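PDB 5GO5: sortase from Streptomyces avermitilis, which probably acts as a calcium-independent housekeeping cysteine transpeptidase of sortase class E, cleaving sorting signals of secreted proteins to attach them to the cell wall. Local coordinates for residues V53-R58 with T126-Y131; E74-G79 with A98-T103; P150-S155 with I180-L185. All blocks are in the same frame, centred on the assembly; numbering follows the deposited sequence.

Contact 1 (V53-R58 with T126-Y131); sequences VMYIPR and TTWFTY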
loop_
_atom_site.group_PDB
_atom_site.type_symbol
_atom_site.label_atom_id
_atom_site.label_comp_id
_atom_site.label_asym_id
_atom_site.label_seq_id
_atom_site.Cartn_x
_atom_site.Cartn_y
_atom_site.Cartn_z
ATOM N N VAL A 53 6.705 8.057 -0.102
ATOM C CA VAL A 53 7.609 6.923 -0.025
ATOM C C VAL A 53 7.014 5.908 0.955
ATOM O O VAL A 53 6.515 6.321 2.028
ATOM C CB VAL A 53 9.028 7.317 0.477
ATOM C CG1 VAL A 53 9.939 6.130 0.544
ATOM C CG2 VAL A 53 9.619 8.410 -0.389
ATOM N N MET A 54 7.126 4.629 0.596
ATOM C CA MET A 54 6.648 3.528 1.407
ATOM C C MET A 54 7.805 2.737 1.982
ATOM O O MET A 54 8.768 2.437 1.290
ATOM C CB MET A 54 5.729 2.612 0.596
ATOM C CG MET A 54 4.979 1.561 1.422
ATOM S SD MET A 54 3.957 0.429 0.432
ATOM C CE MET A 54 2.719 1.538 -0.216
ATOM N N TYR A 55 7.619 2.319 3.228
ATOM C CA TYR A 55 8.498 1.409 3.936
ATOM C C TYR A 55 7.656 0.290 4.547
ATOM O O TYR A 55 6.585 0.551 5.080
ATOM C CB TYR A 55 9.189 2.164 5.089
ATOM C CG TYR A 55 9.992 3.380 4.662
ATOM C CD1 TYR A 55 9.393 4.632 4.445
ATOM C CD2 TYR A 55 11.403 3.274 4.417
ATOM C CE1 TYR A 55 10.135 5.731 4.016
ATOM C CE2 TYR A 55 12.117 4.362 4.008
ATOM C CZ TYR A 55 11.506 5.585 3.780
ATOM O OH TYR A 55 12.226 6.662 3.360
ATOM N N ILE A 56 8.145 -0.945 4.497
ATOM C CA ILE A 56 7.468 -2.088 5.102
ATOM C C ILE A 56 8.546 -2.906 5.804
ATOM O O ILE A 56 9.266 -3.618 5.139
ATOM C CB ILE A 56 6.742 -2.931 4.074
ATOM C CG1 ILE A 56 5.709 -2.074 3.305
ATOM C CG2 ILE A 56 6.036 -4.091 4.734
ATOM C CD1 ILE A 56 5.032 -2.809 2.170
ATOM N N PRO A 57 8.637 -2.767 7.116
ATOM C CA PRO A 57 9.719 -3.466 7.855
ATOM C C PRO A 57 9.811 -4.978 7.545
ATOM O O PRO A 57 10.915 -5.523 7.413
ATOM C CB PRO A 57 9.347 -3.158 9.284
ATOM C CG PRO A 57 8.809 -1.767 9.252
ATOM C CD PRO A 57 8.008 -1.732 7.953
ATOM N N ARG A 58 8.685 -5.656 7.346
ATOM C CA ARG A 58 8.676 -7.078 7.015
ATOM C C ARG A 58 9.450 -7.420 5.771
ATOM O O ARG A 58 10.035 -8.501 5.670
ATOM C CB ARG A 58 7.256 -7.632 6.875
ATOM C CG ARG A 58 7.108 -9.098 6.495
ATOM C CD ARG A 58 7.619 -10.042 7.590
ATOM N NE ARG A 58 6.789 -9.945 8.765
ATOM C CZ ARG A 58 7.052 -10.528 9.932
ATOM N NH1 ARG A 58 8.165 -11.264 10.082
ATOM N NH2 ARG A 58 6.224 -10.337 10.961
ATOM N N THR A 126 5.656 15.528 4.914
ATOM C CA THR A 126 5.135 16.306 6.072
ATOM C C THR A 126 4.785 15.397 7.241
ATOM O O THR A 126 5.079 15.724 8.417
ATOM C CB THR A 126 3.928 17.103 5.649
ATOM O OG1 THR A 126 4.366 18.088 4.713
ATOM C CG2 THR A 126 3.251 17.817 6.810
ATOM N N THR A 127 4.115 14.300 6.918
ATOM C CA THR A 127 3.570 13.368 7.911
ATOM C C THR A 127 3.980 11.931 7.642
ATOM O O THR A 127 4.044 11.502 6.484
ATOM C CB THR A 127 2.028 13.460 7.893
ATOM O OG1 THR A 127 1.608 14.832 8.096
ATOM C CG2 THR A 127 1.343 12.573 8.900
ATOM N N TRP A 128 4.234 11.197 8.720
ATOM C CA TRP A 128 4.411 9.789 8.696
ATOM C C TRP A 128 3.093 9.125 9.038
ATOM O O TRP A 128 2.536 9.391 10.084
ATOM C CB TRP A 128 5.379 9.336 9.770
ATOM C CG TRP A 128 6.838 9.648 9.466
ATOM C CD1 TRP A 128 7.602 10.603 10.043
ATOM C CD2 TRP A 128 7.670 8.954 8.543
ATOM N NE1 TRP A 128 8.895 10.557 9.531
ATOM C CE2 TRP A 128 8.957 9.541 8.612
ATOM C CE3 TRP A 128 7.460 7.882 7.681
ATOM C CZ2 TRP A 128 10.011 9.098 7.835
ATOM C CZ3 TRP A 128 8.516 7.426 6.935
ATOM C CH2 TRP A 128 9.761 8.040 7.008
ATOM N N PHE A 129 2.655 8.216 8.176
ATOM C CA PHE A 129 1.413 7.467 8.351
ATOM C C PHE A 129 1.785 6.033 8.606
ATOM O O PHE A 129 2.456 5.411 7.765
ATOM C CB PHE A 129 0.578 7.551 7.053
ATOM C CG PHE A 129 0.171 8.941 6.664
ATOM C CD1 PHE A 129 1.034 9.763 5.935
ATOM C CD2 PHE A 129 -1.069 9.455 7.065
ATOM C CE1 PHE A 129 0.654 11.060 5.575
ATOM C CE2 PHE A 129 -1.461 10.751 6.688
ATOM C CZ PHE A 129 -0.595 11.541 5.954
ATOM N N THR A 130 1.309 5.455 9.714
ATOM C CA THR A 130 1.518 4.055 9.987
ATOM C C THR A 130 0.215 3.314 9.851
ATOM O O THR A 130 -0.694 3.545 10.652
ATOM C CB THR A 130 2.066 3.811 11.410
ATOM O OG1 THR A 130 3.325 4.484 11.534
ATOM C CG2 THR A 130 2.284 2.365 11.669
ATOM N N TYR A 131 0.151 2.421 8.857
ATOM C CA TYR A 131 -0.951 1.510 8.693
ATOM C C TYR A 131 -0.600 0.141 9.253
ATOM O O TYR A 131 0.574 -0.255 9.249
ATOM C CB TYR A 131 -1.322 1.383 7.221
ATOM C CG TYR A 131 -1.951 2.588 6.584
ATOM C CD1 TYR A 131 -1.183 3.631 6.065
ATOM C CD2 TYR A 131 -3.359 2.709 6.471
ATOM C CE1 TYR A 131 -1.771 4.734 5.431
ATOM C CE2 TYR A 131 -3.939 3.802 5.834
ATOM C CZ TYR A 131 -3.155 4.815 5.323
ATOM O OH TYR A 131 -3.807 5.862 4.685
#
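On the outer side of the sortase beta-barrel, Y55 of strand 50-55 meets W128 of strand 127-140 across an intervening strand, 119-123. The CA atoms of Y55 and T130, the nearest across the two segments, are 9.6 Å apart, and the contact is made by the two large aromatic side chains. The tyrosine turns one flank of its ring, the CD1-CE1 side, to the far corner of the indole. The closest approach is Y55 CE1 to W128 CZ3, at 3.7 Å; Y55 CE1 lies 3.8 Å from W128 CH2, and Y55 CD1 the same distance from W128 CZ3. Relative to the indole, the tyrosine carbons arrive at the edge of the six-membered ring and close to its plane, but the rings are inclined at 54° with their centroids 5.7 Å apart, so this is neither a parallel stack nor a T-shaped pair. The first torsion of W128, with CG anti to the carbonyl carbon (chi1 -74°), lets an indole whose CB does not head for Y55 swing its benzene half across the strand between them. The patch is small, 76 Å² in all, and both residues remain partly exposed. M54, the inward neighbour of Y55, packs instead on V120, L122 and L166. Beneath the aromatic pair, strand 119-123 is joined by backbone hydrogen bonds to Y55 (from V121) and V53 (from T123), and its V121 and T123 side chains touch the indole. P196 and L199 from the C-terminal tail also touch W128, whose backbone pairs with Q189 of strand 178-190.

Contact 2 (E74-G79 with A98-T103); sequences EVLKKG and AGHRRT. With GLY (glycine), chain B.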
loop_
_atom_site.group_PDB
_atom_site.type_symbol
_atom_site.label_atom_id
_atom_site.label_comp_id
_atom_site.label_asym_id
_atom_site.label_seq_id
_atom_site.Cartn_x
_atom_site.Cartn_y
_atom_site.Cartn_z
ATOM N N GLU A 74 3.388 1.962 -17.503
ATOM C CA GLU A 74 4.644 2.673 -17.399
ATOM C C GLU A 74 4.955 3.199 -15.987
ATOM O O GLU A 74 6.118 3.398 -15.655
ATOM C CB GLU A 74 4.705 3.837 -18.392
ATOM C CG GLU A 74 3.977 5.114 -18.007
ATOM C CD GLU A 74 2.434 5.025 -17.891
ATOM O OE1 GLU A 74 1.799 4.016 -18.293
ATOM O OE2 GLU A 74 1.861 5.999 -17.405
ATOM N N VAL A 75 3.908 3.489 -15.211
ATOM C CA VAL A 75 4.101 3.888 -13.815
ATOM C C VAL A 75 4.701 2.742 -12.999
ATOM O O VAL A 75 5.651 2.963 -12.233
ATOM C CB VAL A 75 2.780 4.360 -13.148
ATOM C CG1 VAL A 75 3.037 4.741 -11.689
ATOM C CG2 VAL A 75 2.208 5.555 -13.903
ATOM N N LEU A 76 4.144 1.564 -13.147
ATOM C CA LEU A 76 4.520 0.393 -12.373
ATOM C C LEU A 76 5.953 -0.059 -12.688
ATOM O O LEU A 76 6.548 -0.778 -11.899
ATOM C CB LEU A 76 3.499 -0.699 -12.546
ATOM C CG LEU A 76 2.050 -0.346 -12.096
ATOM C CD1 LEU A 76 1.197 -1.601 -12.114
ATOM C CD2 LEU A 76 2.002 0.335 -10.735
ATOM N N LYS A 77 6.523 0.375 -13.821
ATOM C CA LYS A 77 7.953 0.147 -14.065
ATOM C C LYS A 77 8.915 1.006 -13.229
ATOM O O LYS A 77 10.096 0.641 -13.077
ATOM C CB LYS A 77 8.263 0.339 -15.580
ATOM C CG LYS A 77 7.505 -0.626 -16.483
ATOM C CD LYS A 77 7.860 -0.377 -17.973
ATOM C CE LYS A 77 7.126 -1.332 -18.896
ATOM N N LYS A 78 8.447 2.123 -12.678
ATOM C CA LYS A 78 9.256 3.063 -11.928
ATOM C C LYS A 78 9.084 2.951 -10.403
ATOM O O LYS A 78 9.853 3.536 -9.653
ATOM C CB LYS A 78 8.878 4.491 -12.294
ATOM C CG LYS A 78 9.013 4.817 -13.766
ATOM C CD LYS A 78 8.551 6.241 -13.964
ATOM C CE LYS A 78 8.460 6.614 -15.416
ATOM N NZ LYS A 78 8.080 8.033 -15.460
ATOM N N GLY A 79 8.032 2.284 -9.960
ATOM C CA GLY A 79 7.750 2.207 -8.526
ATOM C C GLY A 79 6.368 1.609 -8.284
ATOM O O GLY A 79 5.808 0.948 -9.115
ATOM N N ALA A 98 -0.619 -0.591 -6.098
ATOM C CA ALA A 98 -0.195 -1.760 -6.847
ATOM C C ALA A 98 1.319 -1.828 -6.968
ATOM O O ALA A 98 1.966 -0.805 -7.116
ATOM C CB ALA A 98 -0.785 -1.687 -8.217
ATOM N N GLY A 99 1.850 -3.043 -7.009
ATOM C CA GLY A 99 3.281 -3.228 -7.318
ATOM C C GLY A 99 3.552 -4.583 -7.920
ATOM O O GLY A 99 2.808 -5.554 -7.703
ATOM N N HIS A 100 4.644 -4.642 -8.663
ATOM C CA HIS A 100 5.048 -5.897 -9.295
ATOM C C HIS A 100 5.762 -6.799 -8.299
ATOM O O HIS A 100 6.578 -6.338 -7.483
ATOM C CB HIS A 100 5.996 -5.610 -10.454
ATOM C CG HIS A 100 5.323 -5.068 -11.659
ATOM N ND1 HIS A 100 4.305 -5.742 -12.301
ATOM C CD2 HIS A 100 5.534 -3.932 -12.360
ATOM C CE1 HIS A 100 3.908 -5.030 -13.341
ATOM N NE2 HIS A 100 4.639 -3.931 -13.400
ATOM N N ARG A 101 5.468 -8.090 -8.407
ATOM C CA ARG A 101 6.083 -9.123 -7.596
ATOM C C ARG A 101 7.341 -9.714 -8.270
ATOM O O ARG A 101 8.324 -10.009 -7.604
ATOM C CB ARG A 101 5.051 -10.194 -7.300
ATOM C CG ARG A 101 5.593 -11.329 -6.483
ATOM C CD ARG A 101 4.524 -12.225 -5.973
ATOM N NE ARG A 101 5.173 -13.377 -5.350
ATOM C CZ ARG A 101 4.538 -14.436 -4.883
ATOM N NH1 ARG A 101 3.222 -14.509 -4.946
ATOM N NH2 ARG A 101 5.249 -15.438 -4.361
ATOM N N ARG A 102 7.300 -9.875 -9.582
ATOM C CA ARG A 102 8.349 -10.634 -10.316
ATOM C C ARG A 102 8.961 -9.904 -11.497
ATOM O O ARG A 102 9.825 -10.475 -12.173
ATOM C CB ARG A 102 7.783 -11.952 -10.837
ATOM C CG ARG A 102 6.797 -12.659 -9.932
ATOM C CD ARG A 102 6.069 -13.743 -10.717
ATOM N NE ARG A 102 4.864 -14.218 -10.032
ATOM C CZ ARG A 102 4.853 -15.025 -8.969
ATOM N NH1 ARG A 102 3.688 -15.399 -8.453
ATOM N NH2 ARG A 102 5.988 -15.460 -8.417
ATOM N N THR A 103 8.570 -8.653 -11.750
ATOM C CA THR A 103 9.171 -7.854 -12.808
ATOM C C THR A 103 9.560 -6.498 -12.260
ATOM O O THR A 103 9.136 -6.119 -11.147
ATOM C CB THR A 103 8.214 -7.686 -14.014
ATOM O OG1 THR A 103 6.921 -7.237 -13.578
ATOM C CG2 THR A 103 8.049 -9.003 -14.759
HETATM N N GLY B . 5.379 -9.149 -12.296
HETATM C CA GLY B . 4.419 -9.943 -11.482
HETATM C C GLY B . 3.375 -8.981 -11.030
HETATM O O GLY B . 2.986 -8.902 -9.833
HETATM O OXT GLY B . 2.934 -8.227 -11.898
HETATM O O HOH W 1 5.869 -2.037 -9.259
#
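L76, in the short helix 73-76, packs against H100 and A98 where the chain leaves strand 93-98 and enters the glycine-binding loop. Van der Waals contacts join the two segments: L76 CB lies 3.5 Å from H100 NE2, at the end of the imidazole remote from the ligand, and L76 CD2 comes within 3.8 Å of A98 O, at the end of strand 93-98. The apolar pair is L76 CD2 with A98 CB, 4.3 Å apart. The helix carbonyl joins in: L76 O sits near the plane of the imidazole, at its edge, 3.3 Å from H100 CD2. A water links the backbones, accepting from H100 N at 2.9 Å and lying 3.0 Å from G79 O.

The remaining interactions belong to the bound glycine. H100 ND1 donates to its OXT over 2.9 Å in a nearly straight bond (165°), and the backbone N of R101 donates to its other carboxylate oxygen, O, so each oxygen has a protein donor from the loop. Chi1 of H100 (-75°) places the ring between L76 and the ligand, and chi2 (-58°) turns ND1 to OXT. T103 OG1 lies over one face of this ring, toward its rim, and 2.8 Å from the ligand N. Beyond the ligand, R102 forms a weak, long ion pair with E170.

H100 is the predicted proton donor/acceptor of the active site. Its ring lies between a hydrophobic helix residue and the carboxylate of the bound glycine, and the loop's donors are consistent with a pocket able to hold a carboxylate beside C169, the probable acyl-thioester residue, which is chemically modified here.

Contact 3 (P150-S155 with I180-L185); sequences PVPRKS and IVWAHL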
loop_
_atom_site.group_PDB
_atom_site.type_symbol
_atom_site.label_atom_id
_atom_site.label_comp_id
_atom_site.label_asym_id
_atom_site.label_seq_id
_atom_site.Cartn_x
_atom_site.Cartn_y
_atom_site.Cartn_z
ATOM N N PRO A 150 -13.954 1.409 -1.363
ATOM C CA PRO A 150 -13.756 2.054 -0.095
ATOM C C PRO A 150 -13.905 1.164 1.109
ATOM O O PRO A 150 -13.200 1.382 2.084
ATOM C CB PRO A 150 -14.823 3.177 -0.100
ATOM C CG PRO A 150 -14.947 3.516 -1.509
ATOM C CD PRO A 150 -14.858 2.202 -2.219
ATOM N N VAL A 151 -14.865 0.238 1.088
ATOM C CA VAL A 151 -15.064 -0.780 2.113
ATOM C C VAL A 151 -15.123 -2.125 1.424
ATOM O O VAL A 151 -16.211 -2.628 1.111
ATOM C CB VAL A 151 -16.316 -0.527 3.017
ATOM C CG1 VAL A 151 -16.340 -1.529 4.152
ATOM C CG2 VAL A 151 -16.296 0.866 3.563
ATOM N N PRO A 152 -13.962 -2.760 1.169
ATOM C CA PRO A 152 -13.996 -3.983 0.353
ATOM C C PRO A 152 -14.620 -5.170 1.066
ATOM O O PRO A 152 -14.288 -5.436 2.215
ATOM C CB PRO A 152 -12.514 -4.307 0.113
ATOM C CG PRO A 152 -11.801 -3.064 0.418
ATOM C CD PRO A 152 -12.580 -2.320 1.461
ATOM N N ARG A 153 -15.535 -5.867 0.392
ATOM C CA ARG A 153 -16.197 -7.047 0.972
ATOM C C ARG A 153 -15.241 -8.080 1.579
ATOM O O ARG A 153 -15.466 -8.599 2.687
ATOM C CB ARG A 153 -17.068 -7.720 -0.104
ATOM C CG ARG A 153 -17.609 -9.102 0.260
ATOM C CD ARG A 153 -18.701 -9.497 -0.724
ATOM N NE ARG A 153 -18.159 -9.703 -2.075
ATOM C CZ ARG A 153 -17.622 -10.842 -2.527
ATOM N NH1 ARG A 153 -17.524 -11.932 -1.761
ATOM N NH2 ARG A 153 -17.173 -10.894 -3.777
ATOM N N LYS A 154 -14.143 -8.343 0.885
ATOM C CA LYS A 154 -13.215 -9.360 1.350
ATOM C C LYS A 154 -12.226 -8.889 2.427
ATOM O O LYS A 154 -11.510 -9.711 3.032
ATOM C CB LYS A 154 -12.483 -9.969 0.163
ATOM C CG LYS A 154 -13.458 -10.630 -0.804
ATOM C CD LYS A 154 -12.756 -11.148 -2.026
ATOM C CE LYS A 154 -13.693 -11.950 -2.920
ATOM N NZ LYS A 154 -12.890 -12.520 -4.014
ATOM N N SER A 155 -12.206 -7.592 2.707
ATOM C CA SER A 155 -11.305 -7.107 3.756
ATOM C C SER A 155 -11.702 -7.520 5.157
ATOM O O SER A 155 -10.877 -7.439 6.069
ATOM C CB SER A 155 -11.214 -5.598 3.696
ATOM O OG SER A 155 -12.480 -4.994 4.023
ATOM N N ILE A 180 -3.347 -9.874 -2.086
ATOM C CA ILE A 180 -3.877 -8.610 -1.559
ATOM C C ILE A 180 -3.657 -8.606 -0.062
ATOM O O ILE A 180 -3.867 -9.625 0.635
ATOM C CB ILE A 180 -5.409 -8.434 -1.772
ATOM C CG1 ILE A 180 -5.910 -8.909 -3.153
ATOM C CG2 ILE A 180 -5.877 -7.004 -1.437
ATOM C CD1 ILE A 180 -5.453 -8.046 -4.287
ATOM N N VAL A 181 -3.294 -7.442 0.485
ATOM C CA VAL A 181 -3.472 -7.204 1.930
ATOM C C VAL A 181 -4.265 -5.911 2.156
ATOM O O VAL A 181 -4.192 -4.975 1.352
ATOM C CB VAL A 181 -2.154 -7.113 2.738
ATOM C CG1 VAL A 181 -1.440 -8.446 2.746
ATOM C CG2 VAL A 181 -1.257 -6.025 2.210
ATOM N N TRP A 182 -5.005 -5.887 3.258
ATOM C CA TRP A 182 -5.720 -4.731 3.701
ATOM C C TRP A 182 -5.257 -4.310 5.074
ATOM O O TRP A 182 -5.076 -5.146 5.953
ATOM C CB TRP A 182 -7.239 -4.975 3.752
ATOM C CG TRP A 182 -7.879 -5.256 2.441
ATOM C CD1 TRP A 182 -8.318 -4.354 1.540
ATOM C CD2 TRP A 182 -8.144 -6.556 1.881
ATOM N NE1 TRP A 182 -8.876 -5.008 0.435
ATOM C CE2 TRP A 182 -8.810 -6.354 0.650
ATOM C CE3 TRP A 182 -7.928 -7.878 2.328
ATOM C CZ2 TRP A 182 -9.214 -7.415 -0.162
ATOM C CZ3 TRP A 182 -8.325 -8.945 1.497
ATOM C CH2 TRP A 182 -8.974 -8.697 0.288
ATOM N N ALA A 183 -5.170 -3.003 5.273
ATOM C CA ALA A 183 -4.672 -2.406 6.487
ATOM C C ALA A 183 -5.519 -1.202 6.900
ATOM O O ALA A 183 -6.169 -0.567 6.059
ATOM C CB ALA A 183 -3.231 -1.982 6.267
ATOM N N HIS A 184 -5.416 -0.800 8.160
ATOM C CA HIS A 184 -6.045 0.419 8.630
ATOM C C HIS A 184 -5.003 1.381 9.245
ATOM O O HIS A 184 -3.931 0.961 9.696
ATOM C CB HIS A 184 -7.133 0.145 9.671
ATOM C CG HIS A 184 -6.580 -0.224 11.006
ATOM N ND1 HIS A 184 -6.205 -1.511 11.330
ATOM C CD2 HIS A 184 -6.251 0.541 12.068
ATOM C CE1 HIS A 184 -5.684 -1.522 12.549
ATOM N NE2 HIS A 184 -5.713 -0.293 13.019
ATOM N N LEU A 185 -5.326 2.662 9.220
ATOM C CA LEU A 185 -4.420 3.689 9.723
ATOM C C LEU A 185 -4.386 3.618 11.247
ATOM O O LEU A 185 -5.422 3.776 11.907
ATOM C CB LEU A 185 -4.838 5.066 9.254
ATOM C CG LEU A 185 -3.878 6.203 9.641
ATOM C CD1 LEU A 185 -2.494 6.000 9.021
ATOM C CD2 LEU A 185 -4.503 7.555 9.318
#
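W182 extends its indole from strand 178-190 onto the loop that carries P152, K154 and S155. Its CB starts near the serine, and from there the ring runs beneath that residue: W182 CG is 3.6 Å from S155 CB. The methylene stands almost squarely over the five-membered ring, 3.6 Å from S155 CB to the ring centroid and 13° off the normal, a CH-pi contact. On the pyrrole side W182 CD1 turns to the proline, and the next atom, W182 NE1, comes within 3.5 Å of P152 CG while giving its hydrogen bond to V147 O, which satisfies this buried N-H. The benzene half continues under the backbone: W182 CE3 lies 3.7 Å from S155 CA, and W182 CZ3 lies 3.6 Å from K154 O. At the far corner W182 CH2 meets K154 CB, 3.7 Å away; the lysine chain then runs extended to D144 and Y138. In the sortase barrel this strand is the last, and the loop is the long connection between strands 127-140 and 162-167, the beta6/beta7 loop of the family. S155 and K154 cover one face of the ring and I180 CG2, from the same strand, the other. A type I turn gives the loop its shape, P152 O accepting from S155 N and, at 2.6 Å, from S155 OG. With chi1 at 66°, OG sits between the backbone N and the carbonyl carbon and reaches P152 O in the carbonyl plane, on a lone pair; it also bonds Y157 N. Replacing W182 by an alanine would probably open a gap beneath S155 and leave V147 O without its indole donor. T135, T165 and Y157 border the indole as well, while S155 O is bonded to T135 OG1.

How the contacts relate
Contacts 1 and 3 share one sheet: their strands 127-140 and 178-190 are neighbours, and they touch where Y131 CD2 lies 3.4 Å from L185 N, although their centres are about 17 Å apart. Contact 2 stands apart from both, its centre about 18 Å from that of contact 1 and about 21 Å from that of contact 3, which lies on the opposite side of the chain's centre. It alone holds active-site and glycine-pocket residues. In the sequence, contact 2 is nested within the chain between the two halves of contact 1, whereas contact 3 follows afterwards and joins the beta6/beta7 loop to the final strand, away from the active site and the glycine pocket.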